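Local coordinates for protein EvdO1 (Micromonospora carbonacea, PDB 4XBZ) that probably acts as a non-haem metal-dependent oxygenase of the phytanoyl-CoA dioxygenase family, carrying out an oxidative cyclization in orthosomycin biosynthesis, at residues Ala78-Asp81 with Arg82-Thr86; Lys114-Pro117 with Ile118-Ala122; Phe148-Pro151 with Ala152-Arg156; Arg325-His328 with Glu329-Trp332. All coordinates share one frame; numbering follows the deposited sequence.

Contact 1 of 4, residues Ala78-Asp81 with Arg82-Thr86; sequences ALID and RAWST
Four backbone bonds join Ala-78-Asp-81 to Arg-82-Thr-86, each running from an N-H to the carbonyl four residues back: Arg-82 N to Ala-78 O, Ala-83 N to Leu-79 O, Trp-84 N to Ile-80 O and Ser-85 N to Asp-81 O. The last carbonyl also takes a side-chain donor. Ser-85 OG gives its hydrogen to Asp-81 O at 2.9 Å, coming from above the carbonyl plane, 40° out of it, while Ser-85 N approaches the same oxygen at 3.0 Å. With OG beside its own backbone N (chi1 -61°), the hydroxyl folds back along the helix to reach that oxygen. This is the closing turn of helix 66-86, whose inner side lies against strand 105-109 through Leu-79 on Ile-108 and Ala-83 on Pro-105. The apolar contact is between Ile-80 and Trp-84, one turn apart and side by side, pointing the same way. The CG2 branch of Ile-80 meets the pyrrole part of the indole, 3.7 Å from Trp-84 CD1 and 3.8 Å from NE1. Trp-84 CD1 also lies 3.3 Å from Ile-80 O, an oblique approach. Beyond the pair, the indole touches Ala-104 and Pro-105, while Ile-80 reaches Phe-148.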
loop_
_atom_site.group_PDB
_atom_site.type_symbol
_atom_site.label_atom_id
_atom_site.label_comp_id
_atom_site.label_asym_id
_atom_site.label_seq_id
_atom_site.Cartn_x
_atom_site.Cartn_y
_atom_site.Cartn_z
ATOM N N ALA A 78 -33.733 3.892 8.141
ATOM C CA ALA A 78 -34.430 4.930 7.403
ATOM C C ALA A 78 -34.327 4.724 5.895
ATOM O O ALA A 78 -35.302 4.895 5.179
ATOM C CB ALA A 78 -33.891 6.290 7.787
ATOM N N LEU A 79 -33.151 4.335 5.410
ATOM C CA LEU A 79 -32.960 4.162 3.971
ATOM C C LEU A 79 -33.695 2.942 3.460
ATOM O O LEU A 79 -34.269 2.952 2.368
ATOM C CB LEU A 79 -31.473 4.056 3.632
ATOM C CG LEU A 79 -30.754 5.402 3.703
ATOM C CD1 LEU A 79 -29.275 5.216 3.940
ATOM C CD2 LEU A 79 -31.019 6.172 2.409
ATOM N N ILE A 80 -33.674 1.886 4.253
ATOM C CA ILE A 80 -34.342 0.659 3.856
ATOM C C ILE A 80 -35.839 0.922 3.822
ATOM O O ILE A 80 -36.517 0.517 2.885
ATOM C CB ILE A 80 -34.007 -0.520 4.801
ATOM C CG1 ILE A 80 -32.551 -0.958 4.601
ATOM C CG2 ILE A 80 -34.947 -1.680 4.548
ATOM C CD1 ILE A 80 -32.098 -2.094 5.539
ATOM N N ASP A 81 -36.339 1.636 4.829
ATOM C CA ASP A 81 -37.770 1.947 4.911
ATOM C C ASP A 81 -38.199 2.742 3.671
ATOM O O ASP A 81 -39.266 2.500 3.097
ATOM C CB ASP A 81 -38.086 2.716 6.209
ATOM C CG ASP A 81 -39.580 2.963 6.406
ATOM O OD1 ASP A 81 -40.407 2.135 5.960
ATOM O OD2 ASP A 81 -39.933 3.991 7.023
ATOM N N ARG A 82 -37.334 3.658 3.237
ATOM C CA ARG A 82 -37.590 4.461 2.046
ATOM C C ARG A 82 -37.702 3.604 0.792
ATOM O O ARG A 82 -38.601 3.806 -0.028
ATOM C CB ARG A 82 -36.485 5.500 1.870
ATOM C CG ARG A 82 -36.366 6.078 0.466
ATOM C CD ARG A 82 -35.212 7.074 0.397
ATOM N NE ARG A 82 -35.150 7.753 -0.890
ATOM C CZ ARG A 82 -34.278 8.713 -1.177
ATOM N NH1 ARG A 82 -33.394 9.112 -0.262
ATOM N NH2 ARG A 82 -34.289 9.274 -2.380
ATOM N N ALA A 83 -36.802 2.636 0.652
ATOM C CA ALA A 83 -36.780 1.804 -0.541
ATOM C C ALA A 83 -38.073 1.019 -0.684
ATOM O O ALA A 83 -38.607 0.894 -1.783
ATOM C CB ALA A 83 -35.587 0.863 -0.515
ATOM N N TRP A 84 -38.576 0.505 0.436
ATOM C CA TRP A 84 -39.831 -0.226 0.458
ATOM C C TRP A 84 -41.032 0.659 0.153
ATOM O O TRP A 84 -41.926 0.266 -0.603
ATOM C CB TRP A 84 -40.042 -0.891 1.817
ATOM C CG TRP A 84 -39.240 -2.127 2.052
ATOM C CD1 TRP A 84 -38.224 -2.287 2.953
ATOM C CD2 TRP A 84 -39.394 -3.387 1.393
ATOM N NE1 TRP A 84 -37.746 -3.569 2.905
ATOM C CE2 TRP A 84 -38.442 -4.269 1.952
ATOM C CE3 TRP A 84 -40.241 -3.857 0.392
ATOM C CZ2 TRP A 84 -38.319 -5.600 1.541
ATOM C CZ3 TRP A 84 -40.113 -5.176 -0.019
ATOM C CH2 TRP A 84 -39.161 -6.031 0.555
ATOM N N SER A 85 -41.063 1.839 0.762
ATOM C CA SER A 85 -42.171 2.774 0.570
ATOM C C SER A 85 -42.368 3.149 -0.895
ATOM O O SER A 85 -43.499 3.314 -1.340
ATOM C CB SER A 85 -41.958 4.061 1.376
ATOM O OG SER A 85 -41.878 3.805 2.767
ATOM N N THR A 86 -41.269 3.278 -1.635
ATOM C CA THR A 86 -41.323 3.870 -2.964
ATOM C C THR A 86 -41.337 2.848 -4.086
ATOM O O THR A 86 -41.912 3.092 -5.150
ATOM C CB THR A 86 -40.137 4.813 -3.219
ATOM O OG1 THR A 86 -38.947 4.043 -3.401
ATOM C CG2 THR A 86 -39.952 5.774 -2.053
#

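Contact 2 of 4, residues Lys114-Pro117 with Ile118-Ala122; sequences KARP and IAMLA
Ile-118 carries CG1 beside its backbone N (chi1 -63°) and continues extended to CD1, which brings this branch back along the methyl of Ala-115. CB of Ala-115 lies 4.1 Å from Ile-118 CD1, a loose apolar touch. Met-120 has the same first torsion, and this puts its CG 3.4 Å from Arg-116 O; the chain then bends at its third torsion. The sulfur stands obliquely to the Arg-116 guanidinium, with Met-120 SD 4.4 Å from Arg-116 NH2.

Ala-115 is the N-cap of the short helix 116-121 and also the first residue to leave helical geometry after helix 111-114, so the chain changes direction here between two helices. Its carbonyl oxygen accepts twice. Ala-119 N donates to Ala-115 O at 3.2 Å. Ile-118 N reaches the same Ala-115 O at 2.9 Å. It can share the oxygen because it comes from above the carbonyl plane, 47° out of it. The next turn is held by Met-120 N to Arg-116 O, nearly straight at 171°, and by Leu-121 N to Pro-117 O at 3.1 Å. Pro-117, second in the helix, has no N-H to give, which costs nothing in a first turn. Helix 275-293 packs on one side, Met-291 touching both Arg-116 and Met-120, while Ile-118 reaches Leu-79 of helix 66-86.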
loop_
_atom_site.group_PDB
_atom_site.type_symbol
_atom_site.label_atom_id
_atom_site.label_comp_id
_atom_site.label_asym_id
_atom_site.label_seq_id
_atom_site.Cartn_x
_atom_site.Cartn_y
_atom_site.Cartn_z
ATOM N N LYS A 114 -27.377 10.413 0.638
ATOM C CA LYS A 114 -28.769 10.273 1.065
ATOM C C LYS A 114 -28.959 10.482 2.561
ATOM O O LYS A 114 -30.050 10.782 3.009
ATOM C CB LYS A 114 -29.317 8.902 0.644
ATOM C CG LYS A 114 -29.512 8.763 -0.864
ATOM C CD LYS A 114 -29.912 7.346 -1.273
ATOM C CE LYS A 114 -30.201 7.276 -2.777
ATOM N NZ LYS A 114 -29.066 7.783 -3.628
ATOM N N ALA A 115 -27.896 10.352 3.334
ATOM C CA ALA A 115 -28.040 10.356 4.781
ATOM C C ALA A 115 -26.834 10.987 5.458
ATOM O O ALA A 115 -25.722 10.470 5.372
ATOM C CB ALA A 115 -28.248 8.938 5.287
ATOM N N ARG A 116 -27.075 12.090 6.157
ATOM C CA ARG A 116 -26.014 12.870 6.774
ATOM C C ARG A 116 -25.123 12.068 7.746
ATOM O O ARG A 116 -23.902 12.279 7.781
ATOM C CB ARG A 116 -26.623 14.093 7.483
ATOM C CG ARG A 116 -25.590 15.126 7.944
ATOM C CD ARG A 116 -26.213 16.360 8.607
ATOM N NE ARG A 116 -25.211 17.077 9.392
ATOM C CZ ARG A 116 -24.410 18.016 8.901
ATOM N NH1 ARG A 116 -24.512 18.359 7.627
ATOM N NH2 ARG A 116 -23.510 18.614 9.680
ATOM N N PRO A 117 -25.711 11.145 8.541
ATOM C CA PRO A 117 -24.787 10.401 9.405
ATOM C C PRO A 117 -23.797 9.531 8.628
ATOM O O PRO A 117 -22.704 9.245 9.126
ATOM C CB PRO A 117 -25.722 9.530 10.248
ATOM C CG PRO A 117 -27.004 10.280 10.263
ATOM C CD PRO A 117 -27.119 10.874 8.891
ATOM N N ILE A 118 -24.177 9.115 7.426
ATOM C CA ILE A 118 -23.313 8.262 6.620
ATOM C C ILE A 118 -22.217 9.076 5.878
ATOM O O ILE A 118 -21.072 8.619 5.752
ATOM C CB ILE A 118 -24.163 7.428 5.639
ATOM C CG1 ILE A 118 -25.097 6.498 6.439
ATOM C CG2 ILE A 118 -23.284 6.623 4.707
ATOM C CD1 ILE A 118 -25.912 5.547 5.574
ATOM N N ALA A 119 -22.552 10.290 5.439
ATOM C CA ALA A 119 -21.551 11.204 4.890
ATOM C C ALA A 119 -20.446 11.495 5.911
ATOM O O ALA A 119 -19.259 11.453 5.594
ATOM C CB ALA A 119 -22.204 12.499 4.434
ATOM N N MET A 120 -20.839 11.772 7.148
ATOM C CA MET A 120 -19.875 11.993 8.217
ATOM C C MET A 120 -19.058 10.726 8.509
ATOM O O MET A 120 -17.866 10.797 8.839
ATOM C CB MET A 120 -20.590 12.484 9.484
ATOM C CG MET A 120 -21.292 13.853 9.307
ATOM S SD MET A 120 -21.635 14.770 10.838
ATOM C CE MET A 120 -22.764 13.650 11.678
ATOM N N LEU A 121 -19.704 9.568 8.383
ATOM C CA LEU A 121 -19.005 8.290 8.504
ATOM C C LEU A 121 -17.924 8.222 7.423
ATOM O O LEU A 121 -16.831 7.703 7.652
ATOM C CB LEU A 121 -19.981 7.109 8.381
ATOM C CG LEU A 121 -19.394 5.682 8.358
ATOM C CD1 LEU A 121 -18.589 5.380 9.622
ATOM C CD2 LEU A 121 -20.499 4.638 8.163
ATOM N N ALA A 122 -18.225 8.787 6.257
ATOM C CA ALA A 122 -17.301 8.753 5.141
ATOM C C ALA A 122 -16.093 9.656 5.378
ATOM O O ALA A 122 -15.127 9.591 4.631
ATOM C CB ALA A 122 -18.018 9.130 3.835
#

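Contact 3 of 4, residues Phe148-Pro151 with Ala152-Arg156; sequences FKTP and AGAPR
Thr-150 to Gly-153 form a type I beta turn with Pro-151 and Ala-152 at its corners, closed by Gly-153 N donating to Thr-150 O at 2.7 Å. The same two residues are joined a second time by a side chain: Thr-150 OG1 gives its hydrogen to Gly-153 O at 2.8 Å and reaches the carbonyl from above its plane, 53° out. What places the hydroxyl there is its position between the backbone N and the carbonyl carbon (chi1 52°). Gly-153 has a positive phi of 142°, where a CB would press on the carbonyl oxygen of Ala-152, so the bend calls for glycine. Behind the turn, Ala-154 points its methyl back at the incoming arm of the loop, at Lys-149. Ala-154 CB meets Lys-149 CB at 3.8 Å and lies 4.1 Å from Thr-150 OG1. Further along the lysine, Lys-149 CD lies 4.2 Å from Ala-154 CB. Backbone bonds from Lys-149 to Gln-253 and from Ala-154 to Val-249 tie both arms to an adjacent loop. The whole is a surface turn linking strand 139-147 of the larger sheet to strand 157-160 of the smaller one, in the double-stranded beta helix whose nickel ligand His-160 closes that second strand.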
loop_
_atom_site.group_PDB
_atom_site.type_symbol
_atom_site.label_atom_id
_atom_site.label_comp_id
_atom_site.label_asym_id
_atom_site.label_seq_id
_atom_site.Cartn_x
_atom_site.Cartn_y
_atom_site.Cartn_z
ATOM N N PHE A 148 -27.692 -5.186 2.168
ATOM C CA PHE A 148 -28.456 -5.849 3.226
ATOM C C PHE A 148 -29.204 -6.998 2.586
ATOM O O PHE A 148 -29.568 -6.922 1.414
ATOM C CB PHE A 148 -29.422 -4.870 3.894
ATOM C CG PHE A 148 -30.213 -4.057 2.905
ATOM C CD1 PHE A 148 -29.658 -2.923 2.316
ATOM C CD2 PHE A 148 -31.485 -4.456 2.522
ATOM C CE1 PHE A 148 -30.367 -2.186 1.371
ATOM C CE2 PHE A 148 -32.199 -3.727 1.584
ATOM C CZ PHE A 148 -31.638 -2.591 1.004
ATOM N N LYS A 149 -29.443 -8.075 3.321
ATOM C CA LYS A 149 -30.178 -9.156 2.690
ATOM C C LYS A 149 -31.608 -9.264 3.185
ATOM O O LYS A 149 -32.037 -8.547 4.090
ATOM C CB LYS A 149 -29.448 -10.482 2.876
ATOM C CG LYS A 149 -28.909 -10.712 4.244
ATOM C CD LYS A 149 -27.878 -11.836 4.214
ATOM C CE LYS A 149 -26.844 -11.596 3.127
ATOM N NZ LYS A 149 -25.673 -12.487 3.263
ATOM N N THR A 150 -32.342 -10.163 2.543
ATOM C CA THR A 150 -33.755 -10.371 2.806
ATOM C C THR A 150 -33.945 -11.472 3.849
ATOM O O THR A 150 -33.818 -12.655 3.533
ATOM C CB THR A 150 -34.499 -10.743 1.511
ATOM O OG1 THR A 150 -33.830 -11.833 0.865
ATOM C CG2 THR A 150 -34.502 -9.592 0.564
ATOM N N PRO A 151 -34.262 -11.085 5.094
ATOM C CA PRO A 151 -34.300 -12.011 6.238
ATOM C C PRO A 151 -35.252 -13.213 6.071
ATOM O O PRO A 151 -35.063 -14.202 6.762
ATOM C CB PRO A 151 -34.751 -11.114 7.404
ATOM C CG PRO A 151 -35.377 -9.936 6.770
ATOM C CD PRO A 151 -34.659 -9.721 5.475
ATOM N N ALA A 152 -36.231 -13.145 5.172
ATOM C CA ALA A 152 -37.088 -14.302 4.908
ATOM C C ALA A 152 -36.310 -15.376 4.163
ATOM O O ALA A 152 -36.794 -16.494 3.971
ATOM C CB ALA A 152 -38.327 -13.900 4.108
ATOM N N GLY A 153 -35.104 -15.028 3.731
ATOM C CA GLY A 153 -34.257 -15.968 3.032
ATOM C C GLY A 153 -33.486 -15.293 1.920
ATOM O O GLY A 153 -34.075 -14.662 1.050
ATOM N N ALA A 154 -32.162 -15.425 1.953
ATOM C CA ALA A 154 -31.298 -14.872 0.914
ATOM C C ALA A 154 -30.571 -15.987 0.170
ATOM O O ALA A 154 -30.082 -16.945 0.782
ATOM C CB ALA A 154 -30.298 -13.905 1.515
ATOM N N PRO A 155 -30.490 -15.866 -1.160
ATOM C CA PRO A 155 -29.759 -16.871 -1.936
ATOM C C PRO A 155 -28.239 -16.824 -1.688
ATOM O O PRO A 155 -27.679 -15.816 -1.226
ATOM C CB PRO A 155 -30.086 -16.495 -3.382
ATOM C CG PRO A 155 -30.337 -15.051 -3.341
ATOM C CD PRO A 155 -30.979 -14.766 -2.000
ATOM N N ARG A 156 -27.585 -17.936 -1.996
ATOM C CA ARG A 156 -26.134 -18.047 -1.924
ATOM C C ARG A 156 -25.391 -16.933 -2.700
ATOM O O ARG A 156 -25.783 -16.566 -3.819
ATOM C CB ARG A 156 -25.736 -19.426 -2.443
ATOM C CG ARG A 156 -24.263 -19.659 -2.581
ATOM C CD ARG A 156 -24.026 -20.998 -3.242
ATOM N NE ARG A 156 -22.607 -21.283 -3.365
ATOM C CZ ARG A 156 -22.115 -22.397 -3.884
ATOM N NH1 ARG A 156 -22.941 -23.336 -4.335
ATOM N NH2 ARG A 156 -20.796 -22.575 -3.946
#

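Contact 4 of 4, residues Arg325-His328 with Glu329-Trp332; sequences RFAH and EEYW
A single 3-10 turn near the C-terminus, in the chain that follows helix 275-293, brings Phe-326 and Ala-327 up against Glu-330 and Tyr-331. Glu-330 N donates to Ala-327 O at 2.9 Å, and Tyr-331 N donates to His-328 O at 3.1 Å. Both bonds run to the carbonyl three residues back, as in a 3-10 turn; Tyr-331 N also makes a weak bond to Ala-327 O, one residue further back.

The aromatic pair is Phe-326 and Tyr-331, whose rings are inclined at 60° with centroids 5.7 Å apart. Tyr-331 CE2 comes in the plane of the Phe-326 ring, at its edge, 3.6 Å from Phe-326 CD1, and Tyr-331 OH lies 3.5 Å from Phe-326 CD1. Next to them, the methyl of Ala-327 meets two carboxylates, with Ala-327 CB 3.7 Å from Glu-330 OE2 and 3.8 Å from Glu-329 OE2. Glu-329 gets there because its chain, with CG between the backbone N and the carbonyl carbon (chi1 62°), turns back at the second torsion. Trp-332 brings CE3 obliquely to His-328 O.

The His-328 imidazole turns the other way, bonding through ND1 to His-273 and stacking on Trp-143 of strand 139-147. Phe-326 and Tyr-331 rest on helix 275-293, against Val-284 and Leu-280 respectively.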
loop_
_atom_site.group_PDB
_atom_site.type_symbol
_atom_site.label_atom_id
_atom_site.label_comp_id
_atom_site.label_asym_id
_atom_site.label_seq_id
_atom_site.Cartn_x
_atom_site.Cartn_y
_atom_site.Cartn_z
ATOM N N ARG A 325 -23.409 12.981 -4.718
ATOM C CA ARG A 325 -23.699 11.847 -5.581
ATOM C C ARG A 325 -23.255 12.088 -7.008
ATOM O O ARG A 325 -23.709 13.020 -7.668
ATOM C CB ARG A 325 -25.184 11.520 -5.545
ATOM C CG ARG A 325 -25.654 10.593 -6.653
ATOM C CD ARG A 325 -27.188 10.619 -6.743
ATOM N NE ARG A 325 -27.717 9.574 -7.612
ATOM C CZ ARG A 325 -27.810 9.690 -8.932
ATOM N NH1 ARG A 325 -27.392 10.803 -9.528
ATOM N NH2 ARG A 325 -28.309 8.697 -9.657
ATOM N N PHE A 326 -22.365 11.219 -7.474
ATOM C CA PHE A 326 -21.816 11.304 -8.815
ATOM C C PHE A 326 -21.920 9.977 -9.499
ATOM O O PHE A 326 -21.096 9.091 -9.285
ATOM C CB PHE A 326 -20.378 11.768 -8.752
ATOM C CG PHE A 326 -20.259 13.160 -8.281
ATOM C CD1 PHE A 326 -20.334 14.217 -9.190
ATOM C CD2 PHE A 326 -20.150 13.430 -6.929
ATOM C CE1 PHE A 326 -20.253 15.518 -8.756
ATOM C CE2 PHE A 326 -20.082 14.730 -6.485
ATOM C CZ PHE A 326 -20.127 15.782 -7.402
ATOM N N ALA A 327 -22.941 9.851 -10.327
ATOM C CA ALA A 327 -23.315 8.568 -10.884
ATOM C C ALA A 327 -22.241 8.074 -11.822
ATOM O O ALA A 327 -21.892 8.747 -12.786
ATOM C CB ALA A 327 -24.655 8.657 -11.599
ATOM N N HIS A 328 -21.742 6.879 -11.513
ATOM C CA HIS A 328 -20.641 6.234 -12.224
ATOM C C HIS A 328 -20.783 6.255 -13.750
ATOM O O HIS A 328 -19.806 6.477 -14.465
ATOM C CB HIS A 328 -20.494 4.783 -11.728
ATOM C CG HIS A 328 -20.187 4.675 -10.261
ATOM N ND1 HIS A 328 -18.969 5.045 -9.726
ATOM C CD2 HIS A 328 -20.947 4.261 -9.218
ATOM C CE1 HIS A 328 -18.993 4.862 -8.416
ATOM N NE2 HIS A 328 -20.181 4.388 -8.082
ATOM N N GLU A 329 -21.995 6.049 -14.251
ATOM C CA GLU A 329 -22.177 5.924 -15.696
ATOM C C GLU A 329 -22.014 7.277 -16.377
ATOM O O GLU A 329 -21.735 7.343 -17.571
ATOM C CB GLU A 329 -23.543 5.308 -16.035
ATOM C CG GLU A 329 -24.731 6.114 -15.577
ATOM C CD GLU A 329 -25.194 5.763 -14.167
ATOM O OE1 GLU A 329 -24.424 5.128 -13.401
ATOM O OE2 GLU A 329 -26.348 6.118 -13.830
ATOM N N GLU A 330 -22.146 8.352 -15.604
ATOM C CA GLU A 330 -21.962 9.701 -16.131
ATOM C C GLU A 330 -20.502 10.168 -16.079
ATOM O O GLU A 330 -20.160 11.208 -16.647
ATOM C CB GLU A 330 -22.828 10.702 -15.365
ATOM C CG GLU A 330 -24.309 10.402 -15.362
ATOM C CD GLU A 330 -25.084 11.400 -14.529
ATOM O OE1 GLU A 330 -24.613 12.546 -14.371
ATOM O OE2 GLU A 330 -26.166 11.040 -14.034
ATOM N N TYR A 331 -19.660 9.419 -15.375
ATOM C CA TYR A 331 -18.237 9.733 -15.283
ATOM C C TYR A 331 -17.404 8.504 -15.581
ATOM O O TYR A 331 -16.482 8.172 -14.845
ATOM C CB TYR A 331 -17.896 10.277 -13.903
ATOM C CG TYR A 331 -18.717 11.482 -13.537
ATOM C CD1 TYR A 331 -18.383 12.743 -14.017
ATOM C CD2 TYR A 331 -19.836 11.362 -12.711
ATOM C CE1 TYR A 331 -19.141 13.862 -13.690
ATOM C CE2 TYR A 331 -20.589 12.467 -12.365
ATOM C CZ TYR A 331 -20.242 13.718 -12.863
ATOM O OH TYR A 331 -20.995 14.825 -12.527
ATOM N N TRP A 332 -17.770 7.809 -16.651
ATOM C CA TRP A 332 -17.106 6.573 -17.056
ATOM C C TRP A 332 -16.153 6.925 -18.192
ATOM O O TRP A 332 -16.375 7.920 -18.877
ATOM C CB TRP A 332 -18.148 5.538 -17.494
ATOM C CG TRP A 332 -17.793 4.096 -17.285
ATOM C CD1 TRP A 332 -17.733 3.116 -18.243
ATOM C CD2 TRP A 332 -17.489 3.456 -16.040
ATOM N NE1 TRP A 332 -17.394 1.916 -17.669
ATOM C CE2 TRP A 332 -17.237 2.098 -16.319
ATOM C CE3 TRP A 332 -17.392 3.903 -14.715
ATOM C CZ2 TRP A 332 -16.909 1.179 -15.321
ATOM C CZ3 TRP A 332 -17.047 2.991 -13.727
ATOM C CH2 TRP A 332 -16.818 1.646 -14.037
HETATM O O HOH W 1 -23.674 14.740 -10.292
#

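In the fold
Along the chain the contacts come in series, 1 to 4, the first three within the phytanoyl-CoA dioxygenase region. Contact 1, at the end of helix 66-86, touches two others: Leu-79 packs on Lys-114, Ala-115 and Ile-118 of contact 2, and Ile-80 CD1 meets Phe-148 CG of contact 3 at 3.8 Å. Its centre is about 17 Å from each. Contacts 2 and 4 do not touch, yet both pack on helix 275-293, and Asp-91 forms salt bridges with Lys-114 of contact 2 and Arg-325 of contact 4. Contacts 3 and 4 are the most distant pair, about 28 Å between centres. All four lie around the double-stranded beta helix, where His-160, Asp-162 and His-244 bind nickel, both histidines on smaller-sheet strands.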